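Local coordinates for protein 4-hydroxythreonine-4-phosphate dehydrogenase (Legionella pneumophila subsp. pneumophila, PDB 6XMY) that probably catalyses the NAD-dependent oxidation of 4-(phosphooxy)-L-threonine in pyridoxine 5'-phosphate biosynthesis, using a bound divalent metal ion, at residues 120-125 and 299-304; 116-121 and 292-297; 209-214 and 221-226; 162-167 and 263-268. One frame throughout, in Å; residues are numbered along the deposited sequence.

Contact 1 of 4, residues 120-125 and 299-304. With NAD (nicotinamide-adenine-dinucleotide), chain B.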
loop_
_atom_site.group_PDB
_atom_site.type_symbol
_atom_site.label_atom_id
_atom_site.label_comp_id
_atom_site.label_asym_id
_atom_site.label_seq_id
_atom_site.Cartn_x
_atom_site.Cartn_y
_atom_site.Cartn_z
ATOM N N THR A 120 1.692 6.242 2.328
ATOM C CA THR A 120 0.423 6.447 3.017
ATOM C C THR A 120 0.405 5.769 4.380
ATOM O O THR A 120 0.557 4.543 4.482
ATOM C CB THR A 120 -0.763 5.977 2.176
ATOM O OG1 THR A 120 -0.612 4.587 1.887
ATOM C CG2 THR A 120 -0.829 6.733 0.873
ATOM N N ALA A 121 0.153 6.563 5.412
ATOM C CA ALA A 121 -0.229 6.046 6.710
ATOM C C ALA A 121 -1.678 5.553 6.613
ATOM O O ALA A 121 -2.374 5.838 5.639
ATOM C CB ALA A 121 -0.049 7.145 7.763
ATOM N N PRO A 122 -2.167 4.792 7.595
ATOM C CA PRO A 122 -3.463 4.131 7.401
ATOM C C PRO A 122 -4.637 5.093 7.518
ATOM O O PRO A 122 -4.583 6.091 8.242
ATOM C CB PRO A 122 -3.501 3.084 8.520
ATOM C CG PRO A 122 -2.596 3.636 9.584
ATOM C CD PRO A 122 -1.509 4.373 8.848
ATOM N N VAL A 123 -5.701 4.785 6.769
ATOM C CA VAL A 123 -6.966 5.503 6.840
ATOM C C VAL A 123 -8.056 4.535 7.280
ATOM O O VAL A 123 -7.949 3.322 7.110
ATOM C CB VAL A 123 -7.345 6.190 5.509
ATOM C CG1 VAL A 123 -6.247 7.144 5.070
ATOM C CG2 VAL A 123 -7.619 5.158 4.440
ATOM N N HIS A 124 -9.111 5.090 7.855
ATOM C CA HIS A 124 -10.251 4.309 8.315
ATOM C C HIS A 124 -11.333 4.378 7.245
ATOM O O HIS A 124 -11.965 5.422 7.057
ATOM C CB HIS A 124 -10.758 4.846 9.647
ATOM C CG HIS A 124 -11.635 3.883 10.362
ATOM N ND1 HIS A 124 -12.975 3.745 10.066
ATOM C CD2 HIS A 124 -11.358 2.980 11.328
ATOM C CE1 HIS A 124 -13.487 2.799 10.836
ATOM N NE2 HIS A 124 -12.528 2.326 11.614
ATOM N N LYS A 125 -11.542 3.266 6.540
ATOM C CA LYS A 125 -12.441 3.276 5.390
ATOM C C LYS A 125 -13.879 3.565 5.803
ATOM O O LYS A 125 -14.567 4.372 5.168
ATOM C CB LYS A 125 -12.345 1.955 4.628
ATOM C CG LYS A 125 -10.963 1.636 4.094
ATOM C CD LYS A 125 -10.994 0.326 3.329
ATOM C CE LYS A 125 -9.618 -0.118 2.853
ATOM N NZ LYS A 125 -8.685 -0.384 3.981
ATOM N N HIS A 299 -0.966 -2.221 7.532
ATOM C CA HIS A 299 -1.849 -2.343 8.676
ATOM C C HIS A 299 -2.812 -1.171 8.672
ATOM O O HIS A 299 -2.676 -0.228 7.888
ATOM C CB HIS A 299 -1.061 -2.403 9.986
ATOM C CG HIS A 299 -0.218 -1.190 10.235
ATOM N ND1 HIS A 299 -0.760 0.030 10.579
ATOM C CD2 HIS A 299 1.126 -1.011 10.200
ATOM C CE1 HIS A 299 0.212 0.911 10.740
ATOM N NE2 HIS A 299 1.367 0.307 10.515
ATOM N N GLY A 300 -3.773 -1.229 9.580
ATOM C CA GLY A 300 -4.818 -0.239 9.679
ATOM C C GLY A 300 -4.560 0.804 10.742
ATOM O O GLY A 300 -3.429 0.999 11.211
ATOM N N THR A 301 -5.647 1.470 11.144
ATOM C CA THR A 301 -5.579 2.670 11.960
ATOM C C THR A 301 -5.273 2.391 13.421
ATOM O O THR A 301 -4.859 3.310 14.129
ATOM C CB THR A 301 -6.892 3.454 11.837
ATOM O OG1 THR A 301 -8.013 2.566 11.985
ATOM C CG2 THR A 301 -6.976 4.120 10.484
ATOM N N ALA A 302 -5.507 1.171 13.899
ATOM C CA ALA A 302 -5.225 0.798 15.288
ATOM C C ALA A 302 -5.643 1.901 16.273
ATOM O O ALA A 302 -4.850 2.386 17.079
ATOM C CB ALA A 302 -3.758 0.400 15.462
ATOM N N LEU A 303 -6.926 2.273 16.199
ATOM C CA LEU A 303 -7.424 3.428 16.947
ATOM C C LEU A 303 -7.106 3.339 18.430
ATOM O O LEU A 303 -6.733 4.336 19.051
ATOM C CB LEU A 303 -8.933 3.576 16.752
ATOM C CG LEU A 303 -9.352 4.061 15.368
ATOM C CD1 LEU A 303 -10.825 3.733 15.122
ATOM C CD2 LEU A 303 -9.100 5.558 15.250
ATOM N N GLU A 304 -7.247 2.151 19.015
ATOM C CA GLU A 304 -7.008 1.983 20.441
ATOM C C GLU A 304 -5.552 2.207 20.829
ATOM O O GLU A 304 -5.264 2.378 22.018
ATOM C CB GLU A 304 -7.462 0.585 20.877
ATOM C CG GLU A 304 -6.592 -0.560 20.346
ATOM C CD GLU A 304 -6.717 -0.786 18.840
ATOM O OE1 GLU A 304 -7.715 -0.332 18.233
ATOM O OE2 GLU A 304 -5.809 -1.424 18.264
HETATM P PA NAD B . -5.676 -2.830 11.964
HETATM O O1A NAD B . -6.144 -1.465 12.429
HETATM O O2A NAD B . -4.306 -3.226 11.457
HETATM O O5B NAD B . -5.869 -3.692 13.442
HETATM C C5B NAD B . -5.509 -5.046 13.302
HETATM C C4B NAD B . -4.682 -5.496 14.520
HETATM O O4B NAD B . -3.308 -5.092 14.312
HETATM C C3B NAD B . -5.203 -4.769 15.791
HETATM O O3B NAD B . -5.078 -5.712 16.841
HETATM C C2B NAD B . -4.221 -3.567 15.910
HETATM O O2B NAD B . -4.022 -3.150 17.230
HETATM C C1B NAD B . -2.908 -4.223 15.380
HETATM N N9A NAD B . -2.014 -3.270 14.731
HETATM C C8A NAD B . -2.180 -2.554 13.532
HETATM N N7A NAD B . -1.135 -1.796 13.246
HETATM C C5A NAD B . -0.232 -2.023 14.275
HETATM C C6A NAD B . 1.055 -1.516 14.545
HETATM N N6A NAD B . 1.635 -0.639 13.684
HETATM N N1A NAD B . 1.730 -1.918 15.662
HETATM C C2A NAD B . 1.101 -2.812 16.486
HETATM N N3A NAD B . -0.115 -3.377 16.365
HETATM C C4A NAD B . -0.760 -2.949 15.225
HETATM O O3 NAD B . -6.773 -3.249 10.846
HETATM P PN NAD B . -8.313 -3.575 11.026
HETATM O O1N NAD B . -8.768 -4.654 10.074
HETATM O O2N NAD B . -8.712 -3.401 12.454
HETATM O O5D NAD B . -9.104 -2.185 10.256
HETATM C C5D NAD B . -8.965 -0.977 10.928
HETATM C C4D NAD B . -9.165 0.134 9.896
HETATM O O4D NAD B . -7.927 0.268 9.152
HETATM C C3D NAD B . -10.264 -0.272 8.855
HETATM O O3D NAD B . -10.929 0.912 8.518
HETATM C C2D NAD B . -9.433 -0.798 7.663
HETATM O O2D NAD B . -10.024 -0.613 6.407
HETATM C C1D NAD B . -8.263 0.220 7.771
HETATM N N1N NAD B . -7.035 -0.263 7.052
HETATM C C2N NAD B . -6.381 0.678 6.302
HETATM C C3N NAD B . -5.223 0.334 5.599
HETATM C C7N NAD B . -4.590 1.433 4.833
HETATM O O7N NAD B . -5.042 2.579 4.873
HETATM N N7N NAD B . -3.462 1.110 4.105
HETATM C C4N NAD B . -4.729 -0.983 5.660
HETATM C C5N NAD B . -5.419 -1.921 6.449
HETATM C C6N NAD B . -6.589 -1.550 7.142
#
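P122 and H124 meet G300 and T301 in the NAD site of this PdxA-family enzyme, where two loops that follow strands 117-120 and 294-297 hold the dinucleotide. The loops pack without hydrogen bonds. The P122 ring lies against the backbone of G300, with CG 3.2 Å from G300 O. T301 sends its methyl CG2 to the backbone of V123 and H124, while OG1 sits at the edge of the H124 ring, in its plane. L303 CD1 also reaches that ring, 3.9 Å from H124 CD2. One face of the H124 ring carries NAD O3D over its centre. H124 ND1 accepts the N-H of N127 and so caps helix 125-130. V123 N gives a nearly straight bond (167°) to the carboxamide O7N. K125 N bonds NAD O3D at 3.1 Å. G300 N and A302 N bond the phosphate oxygens O2A and O1A. E304 OE2 accepts a bond from the adenosine ribose O2B. A chi1 of 60° puts H299 CG between the backbone N and the carbonyl carbon, and one ring face then meets NAD N6A. An in-plane bond of 2.9 Å from H299 ND1 to a lone pair of G300 O helps fix its rotation.

Contact 2 of 4, residues 116-121 and 292-297. With SO4 (sulfate ion), chain C.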
loop_
_atom_site.group_PDB
_atom_site.type_symbol
_atom_site.label_atom_id
_atom_site.label_comp_id
_atom_site.label_asym_id
_atom_site.label_seq_id
_atom_site.Cartn_x
_atom_site.Cartn_y
_atom_site.Cartn_z
ATOM N N SER A 116 9.016 12.956 -4.684
ATOM C CA SER A 116 9.502 11.843 -5.488
ATOM C C SER A 116 8.673 10.580 -5.336
ATOM O O SER A 116 8.814 9.665 -6.153
ATOM C CB SER A 116 10.957 11.540 -5.140
ATOM O OG SER A 116 11.088 11.312 -3.757
ATOM N N ALA A 117 7.825 10.508 -4.314
ATOM C CA ALA A 117 7.004 9.333 -4.059
ATOM C C ALA A 117 6.026 9.696 -2.958
ATOM O O ALA A 117 6.249 10.642 -2.199
ATOM C CB ALA A 117 7.843 8.128 -3.617
ATOM N N LEU A 118 4.962 8.903 -2.864
ATOM C CA LEU A 118 3.943 9.054 -1.835
ATOM C C LEU A 118 3.942 7.813 -0.953
ATOM O O LEU A 118 3.965 6.685 -1.457
ATOM C CB LEU A 118 2.565 9.216 -2.485
ATOM C CG LEU A 118 1.391 9.471 -1.539
ATOM C CD1 LEU A 118 1.567 10.791 -0.792
ATOM C CD2 LEU A 118 0.094 9.471 -2.317
ATOM N N VAL A 119 3.924 8.020 0.357
ATOM C CA VAL A 119 3.795 6.937 1.332
ATOM C C VAL A 119 2.555 7.236 2.156
ATOM O O VAL A 119 2.388 8.357 2.634
ATOM C CB VAL A 119 5.033 6.842 2.240
ATOM C CG1 VAL A 119 4.944 5.613 3.163
ATOM C CG2 VAL A 119 6.317 6.813 1.401
ATOM N N THR A 120 1.692 6.242 2.328
ATOM C CA THR A 120 0.423 6.447 3.017
ATOM C C THR A 120 0.405 5.769 4.380
ATOM O O THR A 120 0.557 4.543 4.482
ATOM C CB THR A 120 -0.763 5.977 2.176
ATOM O OG1 THR A 120 -0.612 4.587 1.887
ATOM C CG2 THR A 120 -0.829 6.733 0.873
ATOM N N ALA A 121 0.153 6.563 5.412
ATOM C CA ALA A 121 -0.229 6.046 6.710
ATOM C C ALA A 121 -1.678 5.553 6.613
ATOM O O ALA A 121 -2.374 5.838 5.639
ATOM C CB ALA A 121 -0.049 7.145 7.763
ATOM N N ILE A 292 3.009 7.476 -10.515
ATOM C CA ILE A 292 3.817 7.830 -9.360
ATOM C C ILE A 292 4.136 6.559 -8.584
ATOM O O ILE A 292 3.495 5.517 -8.751
ATOM C CB ILE A 292 3.116 8.847 -8.431
ATOM C CG1 ILE A 292 1.831 8.238 -7.844
ATOM C CG2 ILE A 292 2.841 10.164 -9.171
ATOM C CD1 ILE A 292 1.301 8.952 -6.600
ATOM N N ILE A 293 5.143 6.667 -7.721
ATOM C CA ILE A 293 5.445 5.633 -6.740
ATOM C C ILE A 293 4.547 5.871 -5.537
ATOM O O ILE A 293 4.470 6.994 -5.022
ATOM C CB ILE A 293 6.918 5.713 -6.318
ATOM C CG1 ILE A 293 7.844 5.470 -7.509
ATOM C CG2 ILE A 293 7.188 4.771 -5.161
ATOM C CD1 ILE A 293 9.227 6.027 -7.296
ATOM N N ARG A 294 3.852 4.826 -5.094
ATOM C CA ARG A 294 3.066 4.909 -3.869
ATOM C C ARG A 294 3.256 3.632 -3.072
ATOM O O ARG A 294 2.958 2.540 -3.569
ATOM C CB ARG A 294 1.577 5.145 -4.146
ATOM C CG ARG A 294 0.734 5.178 -2.868
ATOM C CD ARG A 294 0.008 3.860 -2.652
ATOM N NE ARG A 294 -0.612 3.769 -1.327
ATOM C CZ ARG A 294 -1.597 2.927 -1.014
ATOM N NH1 ARG A 294 -2.108 2.125 -1.939
ATOM N NH2 ARG A 294 -2.090 2.905 0.219
ATOM N N THR A 295 3.746 3.769 -1.844
ATOM C CA THR A 295 3.821 2.668 -0.895
ATOM C C THR A 295 2.952 2.991 0.312
ATOM O O THR A 295 2.425 4.101 0.462
ATOM C CB THR A 295 5.263 2.402 -0.449
ATOM O OG1 THR A 295 5.762 3.551 0.247
ATOM C CG2 THR A 295 6.149 2.105 -1.646
ATOM N N SER A 296 2.838 2.003 1.196
ATOM C CA SER A 296 1.901 2.090 2.302
ATOM C C SER A 296 2.318 1.130 3.402
ATOM O O SER A 296 2.958 0.099 3.152
ATOM C CB SER A 296 0.498 1.743 1.816
ATOM O OG SER A 296 -0.444 1.843 2.866
ATOM N N VAL A 297 1.887 1.462 4.624
ATOM C CA VAL A 297 1.908 0.477 5.692
ATOM C C VAL A 297 1.019 -0.698 5.311
ATOM O O VAL A 297 0.131 -0.594 4.458
ATOM C CB VAL A 297 1.440 1.085 7.020
ATOM C CG1 VAL A 297 2.428 2.133 7.503
ATOM C CG2 VAL A 297 0.023 1.643 6.887
HETATM S S SO4 C . -5.358 0.450 0.270
HETATM O O1 SO4 C . -3.962 0.721 -0.065
HETATM O O2 SO4 C . -5.897 1.582 1.017
HETATM O O3 SO4 C . -6.112 0.321 -0.976
HETATM O O4 SO4 C . -5.519 -0.766 1.084
HETATM O O HOH W 1 6.686 9.106 -7.774
#
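L118, V119 and T120 pair with R294, T295 and S296 as parallel strands, whose axes differ by 18°. Backbone bonds run from L118 N to I293 O, T295 N to L118 O and T120 N to T295 O. The last rung, V297 N to T120 O, is weak. A water joins S116 O to I293 N. Apolar contacts are few: A117 CB lies 3.7 Å from I293 CB, and L118 CB 4.3 Å from I292 CD1. The V119 methyls lie beside T295 OG1, which bonds A319 O. Polar side chains gather on the face of T120 and R294. R294 NH2 meets T120 OG1 at 2.8 Å, 5° out of the guanidinium plane, and NE adds a weak bond. A bend at chi2 (-101°) turns R294 towards T120. R294 NH1 and R294 NH2 lie 3.0 and 2.9 Å from sulfate O1. This anion, probably from the crystallisation liquor, is also held by H138, T139 and N285, and may mark the phosphate position of the predicted substrate site.

Contact 3 of 4, residues 209-214 and 221-226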
loop_
_atom_site.group_PDB
_atom_site.type_symbol
_atom_site.label_atom_id
_atom_site.label_comp_id
_atom_site.label_asym_id
_atom_site.label_seq_id
_atom_site.Cartn_x
_atom_site.Cartn_y
_atom_site.Cartn_z
ATOM N N GLY A 209 -5.482 -20.813 -7.405
ATOM C CA GLY A 209 -6.839 -20.962 -7.870
ATOM C C GLY A 209 -7.793 -20.099 -7.056
ATOM O O GLY A 209 -7.424 -19.461 -6.066
ATOM N N LEU A 210 -9.050 -20.065 -7.505
ATOM C CA LEU A 210 -10.102 -19.363 -6.770
ATOM C C LEU A 210 -10.699 -20.230 -5.672
ATOM O O LEU A 210 -11.012 -19.733 -4.580
ATOM C CB LEU A 210 -11.202 -18.926 -7.733
ATOM C CG LEU A 210 -12.425 -18.295 -7.075
ATOM C CD1 LEU A 210 -12.040 -16.966 -6.437
ATOM C CD2 LEU A 210 -13.528 -18.121 -8.087
ATOM N N ASN A 211 -10.874 -21.522 -5.957
ATOM C CA ASN A 211 -11.565 -22.477 -5.110
ATOM C C ASN A 211 -10.583 -23.318 -4.305
ATOM O O ASN A 211 -9.405 -23.423 -4.657
ATOM C CB ASN A 211 -12.401 -23.380 -6.014
ATOM C CG ASN A 211 -13.483 -22.604 -6.726
ATOM O OD1 ASN A 211 -14.332 -22.004 -6.074
ATOM N ND2 ASN A 211 -13.421 -22.549 -8.059
ATOM N N PRO A 212 -11.036 -23.935 -3.206
ATOM C CA PRO A 212 -10.148 -24.841 -2.463
ATOM C C PRO A 212 -9.577 -25.917 -3.377
ATOM O O PRO A 212 -10.252 -26.413 -4.279
ATOM C CB PRO A 212 -11.058 -25.448 -1.389
ATOM C CG PRO A 212 -12.210 -24.506 -1.262
ATOM C CD PRO A 212 -12.381 -23.847 -2.600
ATOM N N HIS A 213 -8.310 -26.263 -3.141
ATOM C CA HIS A 213 -7.597 -27.241 -3.965
ATOM C C HIS A 213 -7.715 -26.929 -5.450
ATOM O O HIS A 213 -7.800 -27.823 -6.296
ATOM C CB HIS A 213 -8.010 -28.661 -3.603
ATOM C CG HIS A 213 -7.682 -28.981 -2.187
ATOM N ND1 HIS A 213 -6.384 -29.179 -1.767
ATOM C CD2 HIS A 213 -8.452 -29.038 -1.076
ATOM C CE1 HIS A 213 -6.373 -29.390 -0.466
ATOM N NE2 HIS A 213 -7.616 -29.315 -0.025
ATOM N N ALA A 214 -7.718 -25.631 -5.759
ATOM C CA ALA A 214 -7.793 -25.155 -7.133
ATOM C C ALA A 214 -8.967 -25.780 -7.887
ATOM O O ALA A 214 -8.864 -26.110 -9.070
ATOM C CB ALA A 214 -6.468 -25.354 -7.875
ATOM N N GLY A 221 -16.054 -26.243 -8.171
ATOM C CA GLY A 221 -16.033 -24.978 -8.881
ATOM C C GLY A 221 -15.425 -25.120 -10.265
ATOM O O GLY A 221 -14.556 -25.967 -10.516
ATOM N N ARG A 222 -15.898 -24.286 -11.188
ATOM C CA ARG A 222 -15.476 -24.334 -12.580
ATOM C C ARG A 222 -14.552 -23.193 -12.974
ATOM O O ARG A 222 -14.081 -23.164 -14.116
ATOM C CB ARG A 222 -16.702 -24.319 -13.497
ATOM C CG ARG A 222 -17.701 -25.402 -13.177
ATOM C CD ARG A 222 -17.088 -26.756 -13.413
ATOM N NE ARG A 222 -16.727 -26.957 -14.814
ATOM C CZ ARG A 222 -16.177 -28.073 -15.282
ATOM N NH1 ARG A 222 -15.924 -29.082 -14.453
ATOM N NH2 ARG A 222 -15.874 -28.180 -16.568
ATOM N N GLU A 223 -14.271 -22.252 -12.072
ATOM C CA GLU A 223 -13.581 -21.040 -12.504
ATOM C C GLU A 223 -12.149 -21.320 -12.940
ATOM O O GLU A 223 -11.628 -20.626 -13.820
ATOM C CB GLU A 223 -13.632 -19.968 -11.415
ATOM C CG GLU A 223 -15.029 -19.440 -11.120
ATOM C CD GLU A 223 -15.747 -20.212 -10.028
ATOM O OE1 GLU A 223 -16.707 -19.650 -9.463
ATOM O OE2 GLU A 223 -15.367 -21.365 -9.733
ATOM N N GLU A 224 -11.492 -22.322 -12.357
ATOM C CA GLU A 224 -10.143 -22.644 -12.805
ATOM C C GLU A 224 -10.147 -23.090 -14.260
ATOM O O GLU A 224 -9.310 -22.647 -15.057
ATOM C CB GLU A 224 -9.507 -23.712 -11.912
ATOM C CG GLU A 224 -9.052 -23.217 -10.545
ATOM C CD GLU A 224 -10.166 -23.107 -9.520
ATOM O OE1 GLU A 224 -9.883 -22.561 -8.441
ATOM O OE2 GLU A 224 -11.303 -23.561 -9.783
ATOM N N ILE A 225 -11.106 -23.941 -14.627
ATOM C CA ILE A 225 -11.180 -24.458 -15.988
ATOM C C ILE A 225 -11.640 -23.376 -16.955
ATOM O O ILE A 225 -11.084 -23.226 -18.052
ATOM C CB ILE A 225 -12.089 -25.702 -16.022
ATOM C CG1 ILE A 225 -11.419 -26.856 -15.272
ATOM C CG2 ILE A 225 -12.416 -26.103 -17.453
ATOM C CD1 ILE A 225 -12.318 -28.055 -15.032
ATOM N N GLU A 226 -12.648 -22.597 -16.569
ATOM C CA GLU A 226 -13.266 -21.654 -17.495
ATOM C C GLU A 226 -12.575 -20.297 -17.557
ATOM O O GLU A 226 -12.680 -19.615 -18.585
ATOM C CB GLU A 226 -14.734 -21.425 -17.112
ATOM C CG GLU A 226 -15.610 -22.679 -17.123
ATOM C CD GLU A 226 -15.847 -23.224 -18.516
ATOM O OE1 GLU A 226 -15.570 -22.507 -19.506
ATOM O OE2 GLU A 226 -16.316 -24.376 -18.624
HETATM O O HOH W 2 -16.494 -20.483 -6.867
#
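N211 faces E223 and E224, and its amide bridges the two carboxylates. The N211 amide plane is turned 46° from the E223 carboxylate and 56° from that of E224. One nitrogen, N211 ND2, serves both: it lies 2.8 Å from E223 OE2 and 2.9 Å from E224 OE2. Both acceptors lie close to the amide plane. E224 OE2 is met on its syn side, whereas E223 OE2 is met from above its carboxylate plane. E224 OE1 uses its syn lone pair for a straight bond of 2.9 Å from N211 N (177°), and L210 N adds a weak one. The E224 chain is bent at chi2, and CG lies 3.3 Å from A214 O. L210 CD2 lies against the E223 chain, 3.6 Å from CD. A water joins N211 OD1 to E223 OE1. The contact ties the loop after strand 204-208 to the first turn of helix 223-237. Two good N-H bonds and a weak one would probably stabilise the charge of buried E224, partly offset by E223.

Contact 4 of 4, residues 162-167 and 263-268. With ZN (zinc ion), chain K.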
loop_
_atom_site.group_PDB
_atom_site.type_symbol
_atom_site.label_atom_id
_atom_site.label_comp_id
_atom_site.label_asym_id
_atom_site.label_seq_id
_atom_site.Cartn_x
_atom_site.Cartn_y
_atom_site.Cartn_z
ATOM N N VAL A 162 3.039 -10.819 -2.524
ATOM C CA VAL A 162 1.696 -11.306 -2.828
ATOM C C VAL A 162 0.927 -10.186 -3.509
ATOM O O VAL A 162 0.670 -9.143 -2.894
ATOM C CB VAL A 162 0.945 -11.797 -1.584
ATOM C CG1 VAL A 162 -0.475 -12.190 -1.968
ATOM C CG2 VAL A 162 1.673 -12.981 -0.955
ATOM N N ALA A 163 0.566 -10.395 -4.769
ATOM C CA ALA A 163 -0.287 -9.479 -5.507
ATOM C C ALA A 163 -1.697 -10.045 -5.542
ATOM O O ALA A 163 -1.891 -11.262 -5.576
ATOM C CB ALA A 163 0.224 -9.305 -6.938
ATOM N N LEU A 164 -2.681 -9.154 -5.556
ATOM C CA LEU A 164 -4.084 -9.533 -5.504
ATOM C C LEU A 164 -4.757 -9.288 -6.847
ATOM O O LEU A 164 -4.562 -8.236 -7.468
ATOM C CB LEU A 164 -4.808 -8.737 -4.415
ATOM C CG LEU A 164 -4.296 -8.916 -2.981
ATOM C CD1 LEU A 164 -5.096 -8.039 -2.040
ATOM C CD2 LEU A 164 -4.337 -10.394 -2.548
ATOM N N VAL A 165 -5.559 -10.259 -7.286
ATOM C CA VAL A 165 -6.393 -10.044 -8.463
ATOM C C VAL A 165 -7.552 -9.124 -8.122
ATOM O O VAL A 165 -7.942 -8.269 -8.926
ATOM C CB VAL A 165 -6.872 -11.380 -9.062
ATOM C CG1 VAL A 165 -7.833 -11.127 -10.232
ATOM C CG2 VAL A 165 -5.675 -12.241 -9.490
ATOM N N THR A 166 -8.148 -9.317 -6.944
ATOM C CA THR A 166 -9.189 -8.449 -6.419
ATOM C C THR A 166 -8.795 -7.981 -5.024
ATOM O O THR A 166 -8.101 -8.689 -4.290
ATOM C CB THR A 166 -10.566 -9.147 -6.365
ATOM O OG1 THR A 166 -10.553 -10.231 -5.417
ATOM C CG2 THR A 166 -10.952 -9.654 -7.749
ATOM N N THR A 167 -9.235 -6.765 -4.664
ATOM C CA THR A 167 -8.789 -6.131 -3.431
ATOM C C THR A 167 -9.950 -6.072 -2.452
ATOM O O THR A 167 -10.309 -7.105 -1.850
ATOM C CB THR A 167 -8.188 -4.746 -3.711
ATOM O OG1 THR A 167 -9.196 -3.899 -4.277
ATOM C CG2 THR A 167 -7.013 -4.848 -4.656
ATOM N N TYR A 263 3.785 -14.291 -5.628
ATOM C CA TYR A 263 2.534 -15.025 -5.644
ATOM C C TYR A 263 1.409 -14.108 -6.093
ATOM O O TYR A 263 1.443 -12.895 -5.867
ATOM C CB TYR A 263 2.193 -15.539 -4.245
ATOM C CG TYR A 263 3.200 -16.500 -3.680
ATOM C CD1 TYR A 263 3.224 -17.832 -4.087
ATOM C CD2 TYR A 263 4.119 -16.087 -2.727
ATOM C CE1 TYR A 263 4.144 -18.718 -3.575
ATOM C CE2 TYR A 263 5.044 -16.965 -2.203
ATOM C CZ TYR A 263 5.048 -18.284 -2.623
ATOM O OH TYR A 263 5.961 -19.170 -2.100
ATOM N N VAL A 264 0.403 -14.702 -6.715
ATOM C CA VAL A 264 -0.841 -14.024 -7.039
ATOM C C VAL A 264 -1.967 -14.752 -6.318
ATOM O O VAL A 264 -2.162 -15.959 -6.512
ATOM C CB VAL A 264 -1.084 -13.980 -8.555
ATOM C CG1 VAL A 264 -2.449 -13.414 -8.854
ATOM C CG2 VAL A 264 -0.004 -13.164 -9.234
ATOM N N ALA A 265 -2.685 -14.030 -5.474
ATOM C CA ALA A 265 -3.889 -14.544 -4.844
ATOM C C ALA A 265 -5.107 -13.933 -5.521
ATOM O O ALA A 265 -5.071 -12.794 -5.995
ATOM C CB ALA A 265 -3.904 -14.243 -3.343
ATOM N N MET A 266 -6.188 -14.713 -5.577
ATOM C CA MET A 266 -7.396 -14.266 -6.261
ATOM C C MET A 266 -8.156 -13.216 -5.466
ATOM O O MET A 266 -8.857 -12.388 -6.063
ATOM C CB MET A 266 -8.289 -15.461 -6.587
ATOM C CG MET A 266 -7.711 -16.322 -7.695
ATOM S SD MET A 266 -7.736 -15.511 -9.315
ATOM C CE MET A 266 -6.179 -16.066 -10.026
ATOM N N TYR A 267 -8.027 -13.220 -4.136
ATOM C CA TYR A 267 -8.803 -12.312 -3.308
ATOM C C TYR A 267 -8.087 -12.045 -1.988
ATOM O O TYR A 267 -7.165 -12.762 -1.584
ATOM C CB TYR A 267 -10.248 -12.815 -3.103
ATOM C CG TYR A 267 -10.331 -14.190 -2.476
ATOM C CD1 TYR A 267 -10.233 -15.345 -3.254
ATOM C CD2 TYR A 267 -10.491 -14.334 -1.103
ATOM C CE1 TYR A 267 -10.301 -16.610 -2.680
ATOM C CE2 TYR A 267 -10.560 -15.582 -0.523
ATOM C CZ TYR A 267 -10.461 -16.713 -1.306
ATOM O OH TYR A 267 -10.519 -17.940 -0.693
ATOM N N HIS A 268 -8.549 -10.987 -1.326
ATOM C CA HIS A 268 -7.853 -10.362 -0.205
ATOM C C HIS A 268 -7.459 -11.369 0.884
ATOM O O HIS A 268 -6.278 -11.508 1.232
ATOM C CB HIS A 268 -8.794 -9.276 0.338
ATOM C CG HIS A 268 -8.223 -8.452 1.444
ATOM N ND1 HIS A 268 -8.145 -8.895 2.750
ATOM C CD2 HIS A 268 -7.796 -7.169 1.454
ATOM C CE1 HIS A 268 -7.649 -7.932 3.506
ATOM N NE2 HIS A 268 -7.419 -6.881 2.741
HETATM ZN ZN ZN K . -7.144 -4.799 3.478
HETATM O O HOH W 3 -10.768 -9.604 -2.702
HETATM O O HOH W 4 -6.642 -2.616 3.559
HETATM O O HOH W 5 -5.655 -4.626 2.375
#
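V165 fills a hollow between V264 and M266 where strands 161-164 and 262-265 run parallel and end. Its CG2 is tight against V264 CG1, at 3.5 Å, and touches M266 SD at 3.9 Å. With CG1 anti to the backbone N (chi1 176°), CG2 faces this hollow. On the sheet face of V162 and L164, V162 CG1 and L164 CD2 both close on the small A265 CB, at 4.2 and 4.0 Å. The other L164 branch, CD1, rests on H268 CA. Backbone bonds link A163 N to Y263 O, A265 N to A163 O and V165 N to A265 O. T166 OG1 donates to M266 O at 2.8 Å, on a lone pair. A water joins T166 OG1, T167 O and H268 N. The strand pairing places H268, whose NE2 binds zinc at 2.2 Å. H168 and two waters are the other ligands in this chain. The site is predicted to be shared across the dimer, and substrate or a partner residue may replace water.

Contacts 1 and 2 start from the same part of the chain and share T120 and A121. Both loops of contact 1 continue from the strands of contact 2, and P122 CD packs on V297 CG2. Contact 4 pairs two other strands, about 20 Å from contact 2 between centres. Contact 3 follows strand 204-208, the neighbour of strand 262-265, and its centre is about 14 Å from that of contact 4. These two touch through G209 and L210 on M266 and Y267. Along the chain, 209-214 and 221-226 fall between the halves of contact 4, which fall between those of contacts 1 and 2. NAD and zinc sites combine distant parts of the sequence.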